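Long-range contacts in putative cytoplasmic protein (Salmonella typhimurium, PDB 2GK3), which is of unknown function but belongs to a putative glutamine amidotransferase family and is found as a hexamer: residues S110-V115 with G213-G218; A145-V150 with G218-F223; N89-Q94 with N106-I111; G120-G125 with N248-I253; K10-F15 with D55-P60. One frame throughout, in Å; residues are numbered along the deposited sequence.

In the fold
Contacts 1, 2, 4 and 5 all reach the central sheet. Contact 3 adjoins it through helix 107-116, which it shares with contact 1. Contacts 1 and 2 share G218 and their centres are about 9 Å apart. Contact 2 lies about 9 Å from contact 4, centre to centre, since strands 218-223 and 120-124 are neighbours. Helix 107-116 covers one face of strand 120-124 and helix 242-253 covers the other. L11 and V13 of contact 5 meet L250 of contact 4, with centres about 12 Å apart. Contacts 3 and 4 are about 20 Å apart, centre to centre, yet I111 packs on L121. Contact 3 touches other subunits of the hexamer. No active site has been established.

Contact 1 (S110-V115 with G213-G218); sequences SIKEYV and GEYQQG
V115 places its CG1 methyl at the edge of the Y215 ring, near the ring plane. V115 CG1 is 4.0 Å from Y215 CB and 3.9 Å from G218 CA. It gets there because CG1 extends opposite the backbone N (chi1 -172°). One turn earlier on the helix, K112 crosses the phenol end of Y215 at a slant. Its methylene carbons do the touching, with K112 CD 3.8 Å from Y215 OH. The chain of K112 then bends, and its NZ makes a salt bridge with E109 instead.

Y215 ends its strand and begins a type II' turn that runs to G218. Two backbone hydrogen bonds close the turn, Y215 N to G218 O at 3.0 Å and G218 N to Y215 O at 3.1 Å. G218 has no side chain, and its CA comes within 4.6 Å of V115 CA. A backbone hydrogen bond between Q217 and K116 also ties the turn to the helix. V147 packs on both K112 and Y215.

The side-chain chemistry is therefore apolar. Methyl and methylene groups meet an aromatic ring, while the lysine charge is answered within its own helix. Backbone bonding at the turn adds the polar part.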
# COMPACT_ATOMS: atom_id res chain seq x y z
N SER E 110 30.36 5.83 11.88
CA SER E 110 30.44 6.92 12.87
C SER E 110 30.18 6.38 14.25
O SER E 110 30.96 6.63 15.18
CB SER E 110 29.42 8.03 12.55
OG SER E 110 29.71 8.64 11.30
N ILE E 111 29.09 5.63 14.38
CA ILE E 111 28.72 5.00 15.65
C ILE E 111 29.82 4.06 16.14
O ILE E 111 30.17 4.07 17.32
CB ILE E 111 27.33 4.30 15.59
CG1 ILE E 111 26.24 5.36 15.45
CG2 ILE E 111 27.10 3.43 16.83
CD1 ILE E 111 24.85 4.83 15.04
N LYS E 112 30.39 3.28 15.21
CA LYS E 112 31.51 2.39 15.53
C LYS E 112 32.72 3.16 16.10
O LYS E 112 33.24 2.80 17.16
CB LYS E 112 31.92 1.59 14.28
CG LYS E 112 33.14 0.68 14.48
CD LYS E 112 33.22 -0.41 13.44
CE LYS E 112 33.98 0.07 12.25
NZ LYS E 112 34.05 -0.94 11.18
N GLU E 113 33.16 4.20 15.40
CA GLU E 113 34.27 5.06 15.87
C GLU E 113 33.99 5.74 17.22
O GLU E 113 34.88 5.85 18.07
CB GLU E 113 34.64 6.09 14.80
CG GLU E 113 35.13 5.44 13.49
CD GLU E 113 36.33 4.46 13.69
OE1 GLU E 113 36.21 3.26 13.33
OE2 GLU E 113 37.39 4.91 14.20
N TYR E 114 32.75 6.18 17.41
CA TYR E 114 32.32 6.74 18.66
C TYR E 114 32.50 5.71 19.79
O TYR E 114 33.00 6.05 20.87
CB TYR E 114 30.87 7.23 18.52
CG TYR E 114 30.08 7.28 19.81
CD1 TYR E 114 30.00 8.46 20.55
CD2 TYR E 114 29.42 6.14 20.28
CE1 TYR E 114 29.27 8.50 21.75
CE2 TYR E 114 28.69 6.17 21.48
CZ TYR E 114 28.62 7.34 22.20
OH TYR E 114 27.91 7.35 23.38
N VAL E 115 32.13 4.44 19.54
CA VAL E 115 32.38 3.38 20.52
C VAL E 115 33.89 3.11 20.71
O VAL E 115 34.37 3.05 21.84
CB VAL E 115 31.56 2.06 20.28
CG1 VAL E 115 31.74 1.09 21.46
CG2 VAL E 115 30.07 2.35 20.12
N GLY E 213 29.40 -5.95 27.20
CA GLY E 213 30.72 -6.19 26.65
C GLY E 213 31.55 -4.94 26.51
O GLY E 213 31.22 -3.89 27.07
N GLU E 214 32.64 -5.06 25.77
CA GLU E 214 33.50 -3.93 25.50
C GLU E 214 33.89 -3.97 24.04
O GLU E 214 33.85 -5.02 23.41
CB GLU E 214 34.73 -3.95 26.40
CG GLU E 214 34.36 -4.14 27.88
CD GLU E 214 35.52 -3.94 28.83
OE1 GLU E 214 36.51 -3.29 28.44
OE2 GLU E 214 35.42 -4.41 29.99
N TYR E 215 34.23 -2.80 23.52
CA TYR E 215 34.72 -2.68 22.16
C TYR E 215 35.73 -1.55 22.09
O TYR E 215 35.35 -0.36 22.01
CB TYR E 215 33.57 -2.44 21.19
CG TYR E 215 34.03 -2.42 19.75
CD1 TYR E 215 34.37 -3.60 19.10
CD2 TYR E 215 34.16 -1.23 19.06
CE1 TYR E 215 34.82 -3.59 17.80
CE2 TYR E 215 34.59 -1.21 17.77
CZ TYR E 215 34.93 -2.39 17.14
OH TYR E 215 35.36 -2.38 15.86
N GLN E 216 37.01 -1.93 22.07
CA GLN E 216 38.14 -0.99 22.23
C GLN E 216 37.90 -0.14 23.50
O GLN E 216 37.68 -0.72 24.55
CB GLN E 216 38.44 -0.22 20.93
CG GLN E 216 39.06 -1.13 19.80
CD GLN E 216 39.45 -0.38 18.49
OE1 GLN E 216 39.80 0.81 18.51
NE2 GLN E 216 39.40 -1.10 17.35
N GLN E 217 37.90 1.19 23.41
CA GLN E 217 37.67 2.03 24.62
C GLN E 217 36.22 2.02 25.15
O GLN E 217 35.99 2.23 26.34
CB GLN E 217 38.15 3.48 24.40
CG GLN E 217 39.67 3.64 24.27
CD GLN E 217 40.09 5.04 23.80
OE1 GLN E 217 40.94 5.17 22.92
NE2 GLN E 217 39.51 6.08 24.38
N GLY E 218 35.25 1.77 24.28
CA GLY E 218 33.84 1.85 24.66
C GLY E 218 33.24 0.61 25.29
O GLY E 218 33.85 -0.45 25.33

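Contact 2 (A145-V150 with G218-F223); sequences AEVLPV and GKTACF
P149 and C222 make the tightest apolar touch, with P149 CD 3.5 Å from C222 SG. The sulfur lies opposite the carbonyl carbon of C222, beside its backbone N (chi1 -74°). From there it also meets V150 CG2 at 4.1 Å and L148 CB at 4.3 Å. Three consecutive residues of the loop thus gather round one sulfur. T220 stands two residues back along the strand. The proline ring and the T220 side chain run antiparallel past one another, with P149 CG 3.7 Å from T220 OG1. The methyl of T220 turns to V147, where T220 CG2 is 3.6 Å from V147 O.

The polar link runs through one water. T220 OG1 donates to it at 2.6 Å, and the water donates to V147 O at 2.7 Å. No direct hydrogen bond joins the two segments, so the water connects the buried hydroxyl to the loop carbonyl.

R195 also holds the loop, its guanidinium group donating to A145 O and L148 O. Strand 218-223 runs between strands 120-124 and 207-215. V147 and T220 both pack on V115 of helix 107-116, and P149 also touches V211 of strand 207-215. The loop 145-150 therefore covers the same face of the sheet as that helix, just beside it.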
# COMPACT_ATOMS: atom_id res chain seq x y z
N ALA E 145 27.77 -5.20 13.47
CA ALA E 145 27.77 -6.54 14.08
C ALA E 145 29.00 -6.78 15.00
O ALA E 145 28.85 -7.23 16.13
CB ALA E 145 27.62 -7.64 13.01
N GLU E 146 30.19 -6.43 14.53
CA GLU E 146 31.42 -6.61 15.34
C GLU E 146 31.49 -5.78 16.61
O GLU E 146 32.30 -6.07 17.49
CB GLU E 146 32.68 -6.32 14.51
CG GLU E 146 33.01 -7.38 13.48
CD GLU E 146 33.49 -8.69 14.10
OE1 GLU E 146 33.88 -8.69 15.28
OE2 GLU E 146 33.46 -9.72 13.39
N VAL E 147 30.66 -4.73 16.69
CA VAL E 147 30.66 -3.87 17.88
C VAL E 147 29.82 -4.50 18.99
O VAL E 147 30.10 -4.28 20.17
CB VAL E 147 30.21 -2.40 17.55
CG1 VAL E 147 30.12 -1.55 18.81
CG2 VAL E 147 31.15 -1.74 16.55
N LEU E 148 28.81 -5.28 18.63
CA LEU E 148 27.84 -5.77 19.63
C LEU E 148 28.38 -6.97 20.40
O LEU E 148 29.16 -7.75 19.85
CB LEU E 148 26.47 -6.08 18.99
CG LEU E 148 25.86 -4.94 18.15
CD1 LEU E 148 24.62 -5.44 17.43
CD2 LEU E 148 25.57 -3.63 18.95
N PRO E 149 27.99 -7.12 21.69
CA PRO E 149 28.51 -8.24 22.47
C PRO E 149 27.73 -9.55 22.27
O PRO E 149 27.85 -10.48 23.08
CB PRO E 149 28.37 -7.73 23.90
CG PRO E 149 27.16 -6.90 23.87
CD PRO E 149 27.11 -6.26 22.50
N VAL E 150 26.93 -9.62 21.21
CA VAL E 150 26.19 -10.83 20.85
C VAL E 150 26.42 -11.18 19.38
O VAL E 150 26.80 -10.32 18.57
CB VAL E 150 24.66 -10.73 21.15
CG1 VAL E 150 24.41 -10.50 22.64
CG2 VAL E 150 23.97 -9.64 20.29
N GLY E 218 35.25 1.77 24.28
CA GLY E 218 33.84 1.85 24.66
C GLY E 218 33.24 0.61 25.29
O GLY E 218 33.85 -0.45 25.33
N LYS E 219 32.03 0.76 25.80
CA LYS E 219 31.33 -0.29 26.50
C LYS E 219 29.97 -0.51 25.86
O LYS E 219 29.35 0.42 25.35
CB LYS E 219 31.18 0.05 27.97
CG LYS E 219 32.41 -0.23 28.79
CD LYS E 219 32.16 0.08 30.26
CE LYS E 219 33.07 -0.76 31.15
NZ LYS E 219 32.40 -2.03 31.67
N THR E 220 29.53 -1.76 25.90
CA THR E 220 28.39 -2.16 25.12
C THR E 220 27.38 -2.95 25.94
O THR E 220 27.72 -3.56 26.97
CB THR E 220 28.84 -2.96 23.87
OG1 THR E 220 29.53 -4.15 24.28
CG2 THR E 220 29.76 -2.10 22.99
N ALA E 221 26.13 -2.91 25.50
CA ALA E 221 25.06 -3.60 26.17
C ALA E 221 23.97 -3.96 25.15
O ALA E 221 23.74 -3.25 24.16
CB ALA E 221 24.48 -2.76 27.29
N CYS E 222 23.33 -5.09 25.39
CA CYS E 222 22.21 -5.49 24.55
C CYS E 222 21.11 -5.95 25.47
O CYS E 222 21.36 -6.75 26.37
CB CYS E 222 22.61 -6.60 23.57
SG CYS E 222 23.65 -6.07 22.19
N PHE E 223 19.91 -5.44 25.25
CA PHE E 223 18.76 -5.95 25.95
C PHE E 223 17.88 -6.58 24.90
O PHE E 223 17.45 -5.91 23.97
CB PHE E 223 18.02 -4.84 26.71
CG PHE E 223 16.90 -5.35 27.56
CD1 PHE E 223 17.15 -5.87 28.83
CD2 PHE E 223 15.59 -5.35 27.08
CE1 PHE E 223 16.12 -6.37 29.62
CE2 PHE E 223 14.55 -5.83 27.87
CZ PHE E 223 14.81 -6.35 29.15
O HOH W 1 31.06 -5.28 22.46

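Contact 3 (N89-Q94 with N106-I111); sequences NTFLLQ and NALESI
F91 meets A107, L108 and I111 of helix 107-116. Its CB is 3.7 Å from L108 CD2, and the two side chains stand nearly perpendicular. The A107 methyl lies at the edge of the F91 ring, near its plane. Farther out, F91 CE2 is 3.9 Å from I111 CD1.

L108 divides its two methyls between neighbours. CD2 takes F91, while L108 CD1 is 3.8 Å from L92 CD1. The other branch of L92 reaches the N-cap amide: L92 CD2 lies 3.6 Å from both N106 OD1 and N106 ND2. With its CG anti to the backbone N (chi1 -172°), N106 carries that amide to L92 and to the helix N-H groups. N106 OD1 caps the helix by accepting from L108 N and E109 N. The L108 bond lies in the carbonyl plane, whereas E109 N stands well above that plane. The ND2 end of the same amide donates to E163 of a second subunit.

Polar atoms gather at the end of helix 88-92. Q94 NE2 donates to F91 O at 3.1 Å, in the carbonyl plane, with the Q94 chain extended to reach it. Water 2 donates to F91 O at 2.7 Å and accepts from A107 N at 3.1 Å.

N89 and T90 hydrogen bond to a third subunit, and N89 also bonds R158 of the second, which places this corner at the hexamer interface. Apolar contact joins the helices. F91 O takes two donors, the Q94 amide and a water, and the same water accepts from A107 N.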
# COMPACT_ATOMS: atom_id res chain seq x y z
N ASN E 89 19.09 -0.21 7.68
CA ASN E 89 18.81 0.49 6.43
C ASN E 89 18.58 1.97 6.67
O ASN E 89 18.97 2.80 5.84
CB ASN E 89 17.58 -0.11 5.74
CG ASN E 89 17.84 -1.48 5.11
OD1 ASN E 89 18.97 -1.83 4.77
ND2 ASN E 89 16.78 -2.25 4.92
N THR E 90 17.97 2.32 7.81
CA THR E 90 17.68 3.73 8.10
C THR E 90 18.96 4.54 8.24
O THR E 90 19.06 5.63 7.66
CB THR E 90 16.73 3.93 9.32
OG1 THR E 90 15.47 3.31 9.04
CG2 THR E 90 16.48 5.44 9.58
N PHE E 91 19.94 3.99 8.97
CA PHE E 91 21.26 4.60 9.11
C PHE E 91 22.08 4.62 7.81
O PHE E 91 22.70 5.62 7.48
CB PHE E 91 22.04 3.85 10.17
CG PHE E 91 21.53 4.05 11.55
CD1 PHE E 91 20.80 3.04 12.18
CD2 PHE E 91 21.79 5.22 12.26
CE1 PHE E 91 20.32 3.19 13.47
CE2 PHE E 91 21.31 5.39 13.57
CZ PHE E 91 20.58 4.35 14.17
N LEU E 92 22.08 3.50 7.09
CA LEU E 92 22.87 3.34 5.89
C LEU E 92 22.32 4.08 4.67
O LEU E 92 23.11 4.53 3.82
CB LEU E 92 23.02 1.85 5.56
CG LEU E 92 24.00 1.08 6.45
CD1 LEU E 92 23.79 -0.44 6.44
CD2 LEU E 92 25.45 1.44 6.10
N LEU E 93 20.99 4.18 4.58
CA LEU E 93 20.29 4.67 3.39
C LEU E 93 19.48 5.93 3.70
O LEU E 93 18.26 5.99 3.43
CB LEU E 93 19.36 3.58 2.82
CG LEU E 93 19.99 2.23 2.50
CD1 LEU E 93 18.93 1.22 2.06
CD2 LEU E 93 21.07 2.40 1.42
N GLN E 94 20.16 6.91 4.29
CA GLN E 94 19.60 8.24 4.50
C GLN E 94 19.15 8.84 3.14
O GLN E 94 19.62 8.44 2.07
CB GLN E 94 20.60 9.15 5.19
CG GLN E 94 21.00 8.69 6.60
CD GLN E 94 22.28 9.38 7.12
OE1 GLN E 94 22.48 10.58 6.91
NE2 GLN E 94 23.13 8.63 7.80
N ASN E 106 29.23 7.34 6.54
CA ASN E 106 28.51 6.13 6.94
C ASN E 106 28.13 6.18 8.42
O ASN E 106 29.00 6.17 9.29
CB ASN E 106 29.36 4.91 6.61
CG ASN E 106 28.64 3.59 6.82
OD1 ASN E 106 27.96 3.39 7.83
ND2 ASN E 106 28.79 2.69 5.87
N ALA E 107 26.83 6.24 8.71
CA ALA E 107 26.35 6.49 10.09
C ALA E 107 26.77 5.39 11.04
O ALA E 107 27.02 5.61 12.23
CB ALA E 107 24.85 6.68 10.11
N LEU E 108 26.85 4.18 10.50
CA LEU E 108 27.20 3.02 11.32
C LEU E 108 28.72 2.99 11.58
O LEU E 108 29.15 2.58 12.68
CB LEU E 108 26.68 1.73 10.70
CG LEU E 108 25.15 1.52 10.60
CD1 LEU E 108 24.87 0.12 10.04
CD2 LEU E 108 24.45 1.67 11.96
N GLU E 109 29.51 3.44 10.60
CA GLU E 109 30.95 3.69 10.84
C GLU E 109 31.13 4.75 11.94
O GLU E 109 31.91 4.54 12.87
CB GLU E 109 31.72 4.07 9.58
CG GLU E 109 31.74 2.98 8.50
CD GLU E 109 32.71 1.81 8.77
OE1 GLU E 109 33.42 1.79 9.78
OE2 GLU E 109 32.76 0.88 7.94
N SER E 110 30.36 5.83 11.88
CA SER E 110 30.44 6.92 12.87
C SER E 110 30.18 6.38 14.25
O SER E 110 30.96 6.63 15.18
CB SER E 110 29.42 8.03 12.55
OG SER E 110 29.71 8.64 11.30
N ILE E 111 29.09 5.63 14.38
CA ILE E 111 28.72 5.00 15.65
C ILE E 111 29.82 4.06 16.14
O ILE E 111 30.17 4.07 17.32
CB ILE E 111 27.33 4.30 15.59
CG1 ILE E 111 26.24 5.36 15.45
CG2 ILE E 111 27.10 3.43 16.83
CD1 ILE E 111 24.85 4.83 15.04
O HOH W 2 24.90 6.59 6.25

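Contact 4 (G120-G125 with N248-I253)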
# COMPACT_ATOMS: atom_id res chain seq x y z
N GLY E 120 29.52 4.73 24.84
CA GLY E 120 28.68 3.56 25.10
C GLY E 120 27.57 3.34 24.08
O GLY E 120 27.03 4.30 23.48
N LEU E 121 27.21 2.08 23.89
CA LEU E 121 26.17 1.70 22.94
C LEU E 121 25.24 0.68 23.58
O LEU E 121 25.70 -0.37 24.08
CB LEU E 121 26.80 1.11 21.66
CG LEU E 121 25.87 0.66 20.52
CD1 LEU E 121 25.01 1.82 20.08
CD2 LEU E 121 26.64 0.07 19.31
N LEU E 122 23.95 0.99 23.58
CA LEU E 122 22.95 0.02 24.00
C LEU E 122 21.98 -0.21 22.84
O LEU E 122 21.47 0.75 22.25
CB LEU E 122 22.20 0.48 25.26
CG LEU E 122 20.83 -0.19 25.56
CD1 LEU E 122 20.95 -1.68 26.00
CD2 LEU E 122 20.02 0.63 26.57
N MSE E 123 21.78 -1.48 22.48
CA MSE E 123 20.71 -1.85 21.57
C MSE E 123 19.60 -2.53 22.36
O MSE E 123 19.86 -3.39 23.21
CB MSE E 123 21.21 -2.76 20.44
CG MSE E 123 20.08 -3.13 19.40
SE MSE E 123 20.72 -3.83 17.72
CE MSE E 123 21.31 -2.19 16.83
N ILE E 124 18.35 -2.13 22.08
CA ILE E 124 17.17 -2.71 22.71
C ILE E 124 16.43 -3.51 21.66
O ILE E 124 16.24 -3.05 20.53
CB ILE E 124 16.26 -1.61 23.32
CG1 ILE E 124 17.00 -0.87 24.44
CG2 ILE E 124 14.90 -2.21 23.80
CD1 ILE E 124 16.22 0.35 25.04
N GLY E 125 16.00 -4.72 22.03
CA GLY E 125 15.35 -5.64 21.10
C GLY E 125 13.98 -5.23 20.59
O GLY E 125 13.30 -4.40 21.19
N ASN E 248 20.71 2.20 35.46
CA ASN E 248 21.94 1.48 35.82
C ASN E 248 22.70 0.98 34.60
O ASN E 248 23.92 1.06 34.59
CB ASN E 248 21.68 0.27 36.74
CG ASN E 248 21.10 0.66 38.09
OD1 ASN E 248 21.11 1.84 38.49
ND2 ASN E 248 20.59 -0.34 38.81
N THR E 249 22.00 0.47 33.58
CA THR E 249 22.74 -0.06 32.43
C THR E 249 23.34 1.07 31.60
O THR E 249 24.48 0.96 31.10
CB THR E 249 21.97 -1.12 31.56
OG1 THR E 249 21.62 -0.57 30.29
CG2 THR E 249 20.74 -1.66 32.21
N LEU E 250 22.61 2.18 31.48
CA LEU E 250 23.16 3.38 30.85
C LEU E 250 24.44 3.83 31.55
O LEU E 250 25.46 4.07 30.91
CB LEU E 250 22.12 4.51 30.83
CG LEU E 250 21.06 4.28 29.78
CD1 LEU E 250 20.08 5.45 29.71
CD2 LEU E 250 21.74 4.02 28.42
N GLN E 251 24.36 3.88 32.87
CA GLN E 251 25.45 4.32 33.74
C GLN E 251 26.63 3.34 33.72
O GLN E 251 27.80 3.75 33.77
CB GLN E 251 24.90 4.47 35.17
CG GLN E 251 25.37 5.71 35.90
CD GLN E 251 24.30 6.77 36.03
OE1 GLN E 251 23.13 6.45 36.29
NE2 GLN E 251 24.68 8.03 35.89
N PHE E 252 26.33 2.05 33.65
CA PHE E 252 27.38 1.03 33.60
C PHE E 252 28.31 1.17 32.38
O PHE E 252 29.53 1.02 32.49
CB PHE E 252 26.77 -0.38 33.66
CG PHE E 252 27.79 -1.45 33.98
CD1 PHE E 252 28.24 -1.64 35.29
CD2 PHE E 252 28.30 -2.26 32.96
CE1 PHE E 252 29.19 -2.61 35.59
CE2 PHE E 252 29.25 -3.24 33.24
CZ PHE E 252 29.70 -3.42 34.56
N ILE E 253 27.72 1.47 31.23
CA ILE E 253 28.43 1.50 29.95
C ILE E 253 28.83 2.93 29.50
O ILE E 253 29.47 3.11 28.46
CB ILE E 253 27.62 0.75 28.83
CG1 ILE E 253 26.43 1.58 28.35
CG2 ILE E 253 27.12 -0.62 29.34
CD1 ILE E 253 25.64 0.96 27.20
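Strand 120-124 and helix 248-253 meet most closely at G120 and I253; the axes of the two short segments come within 8.4 Å, and their N-to-C directions differ by 146°. G120 CA makes a CA-H...O contact with I253 O at 3.5 Å. The angle at the hydrogen is only 126°, so the interaction is at most weak.

I253 carries most of the helix side. Its CG1 sits between the backbone N and the carbonyl carbon (chi1 75°), and this sends CD1 onto the strand. I253 CD1 is 3.4 Å from L121 O and 4.0 Å from L122 CB. The methyl therefore rests on the strand backbone as well as on a side chain. L122 reaches back to the previous turn of the helix. Its CD2 is 4.2 Å from L250 CD2 and from T249 OG1. That hydroxyl is buried and has no hydrogen-bonding partner in the model. No hydrogen bond joins the two segments.

L122 also packs on V82 of strand 80-84 and on W246 of helix 242-253, while I253 touches A221 of the adjacent strand 218-223. L121 points away from this helix and packs on I111 and V115 of helix 107-116. Y114 OH of that helix bonds G120 O. Strand 120-124, which lies between strands 80-84 and 218-223, is thus covered by a helix on each face. Helices on both faces of a parallel core, here strands 55-59, 12-28, 80-84, 120-124 and 218-223, are expected of the alpha/beta fold of the class I glutamine amidotransferase clan.

Contact 5 (K10-F15 with D55-P60)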
# COMPACT_ATOMS: atom_id res chain seq x y z
N LYS E 10 26.71 12.39 35.52
CA LYS E 10 25.71 13.21 34.82
C LYS E 10 25.67 12.89 33.32
O LYS E 10 26.49 13.40 32.54
CB LYS E 10 25.95 14.71 35.08
CG LYS E 10 25.69 15.11 36.54
N LEU E 11 24.71 12.05 32.92
CA LEU E 11 24.72 11.41 31.59
C LEU E 11 23.98 12.14 30.50
O LEU E 11 22.80 12.45 30.63
CB LEU E 11 24.12 10.00 31.65
CG LEU E 11 24.48 8.97 32.70
CD1 LEU E 11 23.70 7.70 32.38
CD2 LEU E 11 26.00 8.70 32.76
N LYS E 12 24.69 12.35 29.40
CA LYS E 12 24.09 12.85 28.18
C LYS E 12 23.94 11.65 27.25
O LYS E 12 24.94 11.06 26.82
CB LYS E 12 24.97 13.91 27.56
CG LYS E 12 24.24 14.82 26.60
CD LYS E 12 25.20 15.73 25.84
CE LYS E 12 24.58 17.11 25.59
NZ LYS E 12 23.21 17.06 24.96
N VAL E 13 22.70 11.27 26.97
CA VAL E 13 22.41 10.08 26.16
C VAL E 13 21.59 10.43 24.91
O VAL E 13 20.61 11.16 25.00
CB VAL E 13 21.67 9.01 26.99
CG1 VAL E 13 21.21 7.81 26.12
CG2 VAL E 13 22.53 8.54 28.15
N LEU E 14 22.01 9.90 23.75
CA LEU E 14 21.26 10.02 22.50
C LEU E 14 20.38 8.78 22.35
O LEU E 14 20.89 7.67 22.27
CB LEU E 14 22.23 10.13 21.32
CG LEU E 14 21.88 10.87 20.02
CD1 LEU E 14 22.48 10.13 18.85
CD2 LEU E 14 20.39 11.10 19.77
N PHE E 15 19.07 8.96 22.33
CA PHE E 15 18.17 7.82 22.18
C PHE E 15 17.60 7.81 20.75
O PHE E 15 16.86 8.72 20.38
CB PHE E 15 17.06 7.87 23.23
CG PHE E 15 16.21 6.60 23.30
CD1 PHE E 15 16.35 5.72 24.35
CD2 PHE E 15 15.28 6.32 22.30
CE1 PHE E 15 15.58 4.56 24.41
CE2 PHE E 15 14.51 5.17 22.34
CZ PHE E 15 14.65 4.29 23.39
N ASP E 55 20.10 13.35 30.88
CA ASP E 55 19.92 14.35 29.85
C ASP E 55 19.75 13.66 28.48
O ASP E 55 20.73 13.25 27.86
CB ASP E 55 21.14 15.30 29.87
CG ASP E 55 21.10 16.40 28.81
OD1 ASP E 55 20.06 16.60 28.14
OD2 ASP E 55 22.16 17.05 28.63
N ILE E 56 18.51 13.53 28.01
CA ILE E 56 18.21 12.79 26.75
C ILE E 56 18.00 13.69 25.52
O ILE E 56 17.26 14.67 25.59
CB ILE E 56 16.95 11.91 26.89
CG1 ILE E 56 17.13 10.80 27.93
CG2 ILE E 56 16.55 11.32 25.54
CD1 ILE E 56 17.62 9.47 27.36
N ASP E 57 18.65 13.35 24.40
CA ASP E 57 18.20 13.81 23.09
C ASP E 57 17.45 12.67 22.39
O ASP E 57 17.97 11.57 22.25
CB ASP E 57 19.38 14.23 22.22
CG ASP E 57 19.96 15.57 22.64
OD1 ASP E 57 19.46 16.19 23.61
OD2 ASP E 57 20.95 15.99 22.01
N TYR E 58 16.23 12.95 21.98
CA TYR E 58 15.43 11.97 21.27
C TYR E 58 15.50 12.18 19.76
O TYR E 58 15.22 13.27 19.25
CB TYR E 58 13.98 12.00 21.74
CG TYR E 58 13.15 10.93 21.08
CD1 TYR E 58 13.62 9.62 20.97
CD2 TYR E 58 11.89 11.22 20.58
CE1 TYR E 58 12.87 8.64 20.36
CE2 TYR E 58 11.12 10.23 19.98
CZ TYR E 58 11.63 8.94 19.87
OH TYR E 58 10.88 7.95 19.27
N MSE E 59 15.88 11.12 19.06
CA MSE E 59 15.97 11.17 17.62
C MSE E 59 15.11 10.06 17.02
O MSE E 59 15.56 8.92 16.89
CB MSE E 59 17.42 11.05 17.18
CG MSE E 59 17.62 11.23 15.68
SE MSE E 59 19.47 11.01 15.11
CE MSE E 59 20.23 12.64 15.87
N PRO E 60 13.85 10.40 16.65
CA PRO E 60 13.00 9.43 15.99
C PRO E 60 13.64 8.95 14.68
O PRO E 60 14.48 9.66 14.12
CB PRO E 60 11.72 10.20 15.69
CG PRO E 60 11.77 11.44 16.55
CD PRO E 60 13.19 11.71 16.85
O HOH W 3 21.59 14.92 25.08
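Strands 12-28 and 55-59 pair here as parallel neighbours, and strand 12-28 lies between strands 55-59 and 80-84, parallel to both. L11, just before the strand, with V13 and F15 bonds to D55, D57 and M59 of strand 55-59. V13 N donates to D55 O at 2.9 Å, and D57 N to V13 O at 3.0 Å. F15 N to D57 O and M59 N to F15 O are the straightest of the five, both with 170° at the hydrogen. D55 N to L11 O closes the other end.

The face bearing K12, L14, D55 and D57 is charged at one end. The K12 chain runs beside the D55 carboxylate in the same direction. It bends at its last two torsions (chi3 -145°, chi4 -52°), bringing NZ toward D55 and D57. K12 NZ forms long salt bridges to D55 OD2 at 3.8 Å and to D57 OD2 at 3.9 Å. A water accepts from K12 NZ at 2.7 Å. The stronger partner of D57 OD2 is Y78 OH, by a hydrogen bond. L14 CD2 meets M59 CB at 3.9 Å.

The face with V13, F15, I56 and Y58 is mostly apolar. V13 and I56 run alongside each other. F15 and Y58 slant across one another, with F15 CD2 3.9 Å from Y58 CE1. Helix 43-51 covers this side. The Y58 hydroxyl bonds G17 O.

The far part of strand 12-28 and strand 31-40 form an antiparallel hairpin before the helix. A parallel pair under a helix fits the alpha/beta fold expected of glutamine amidotransferase-like domains.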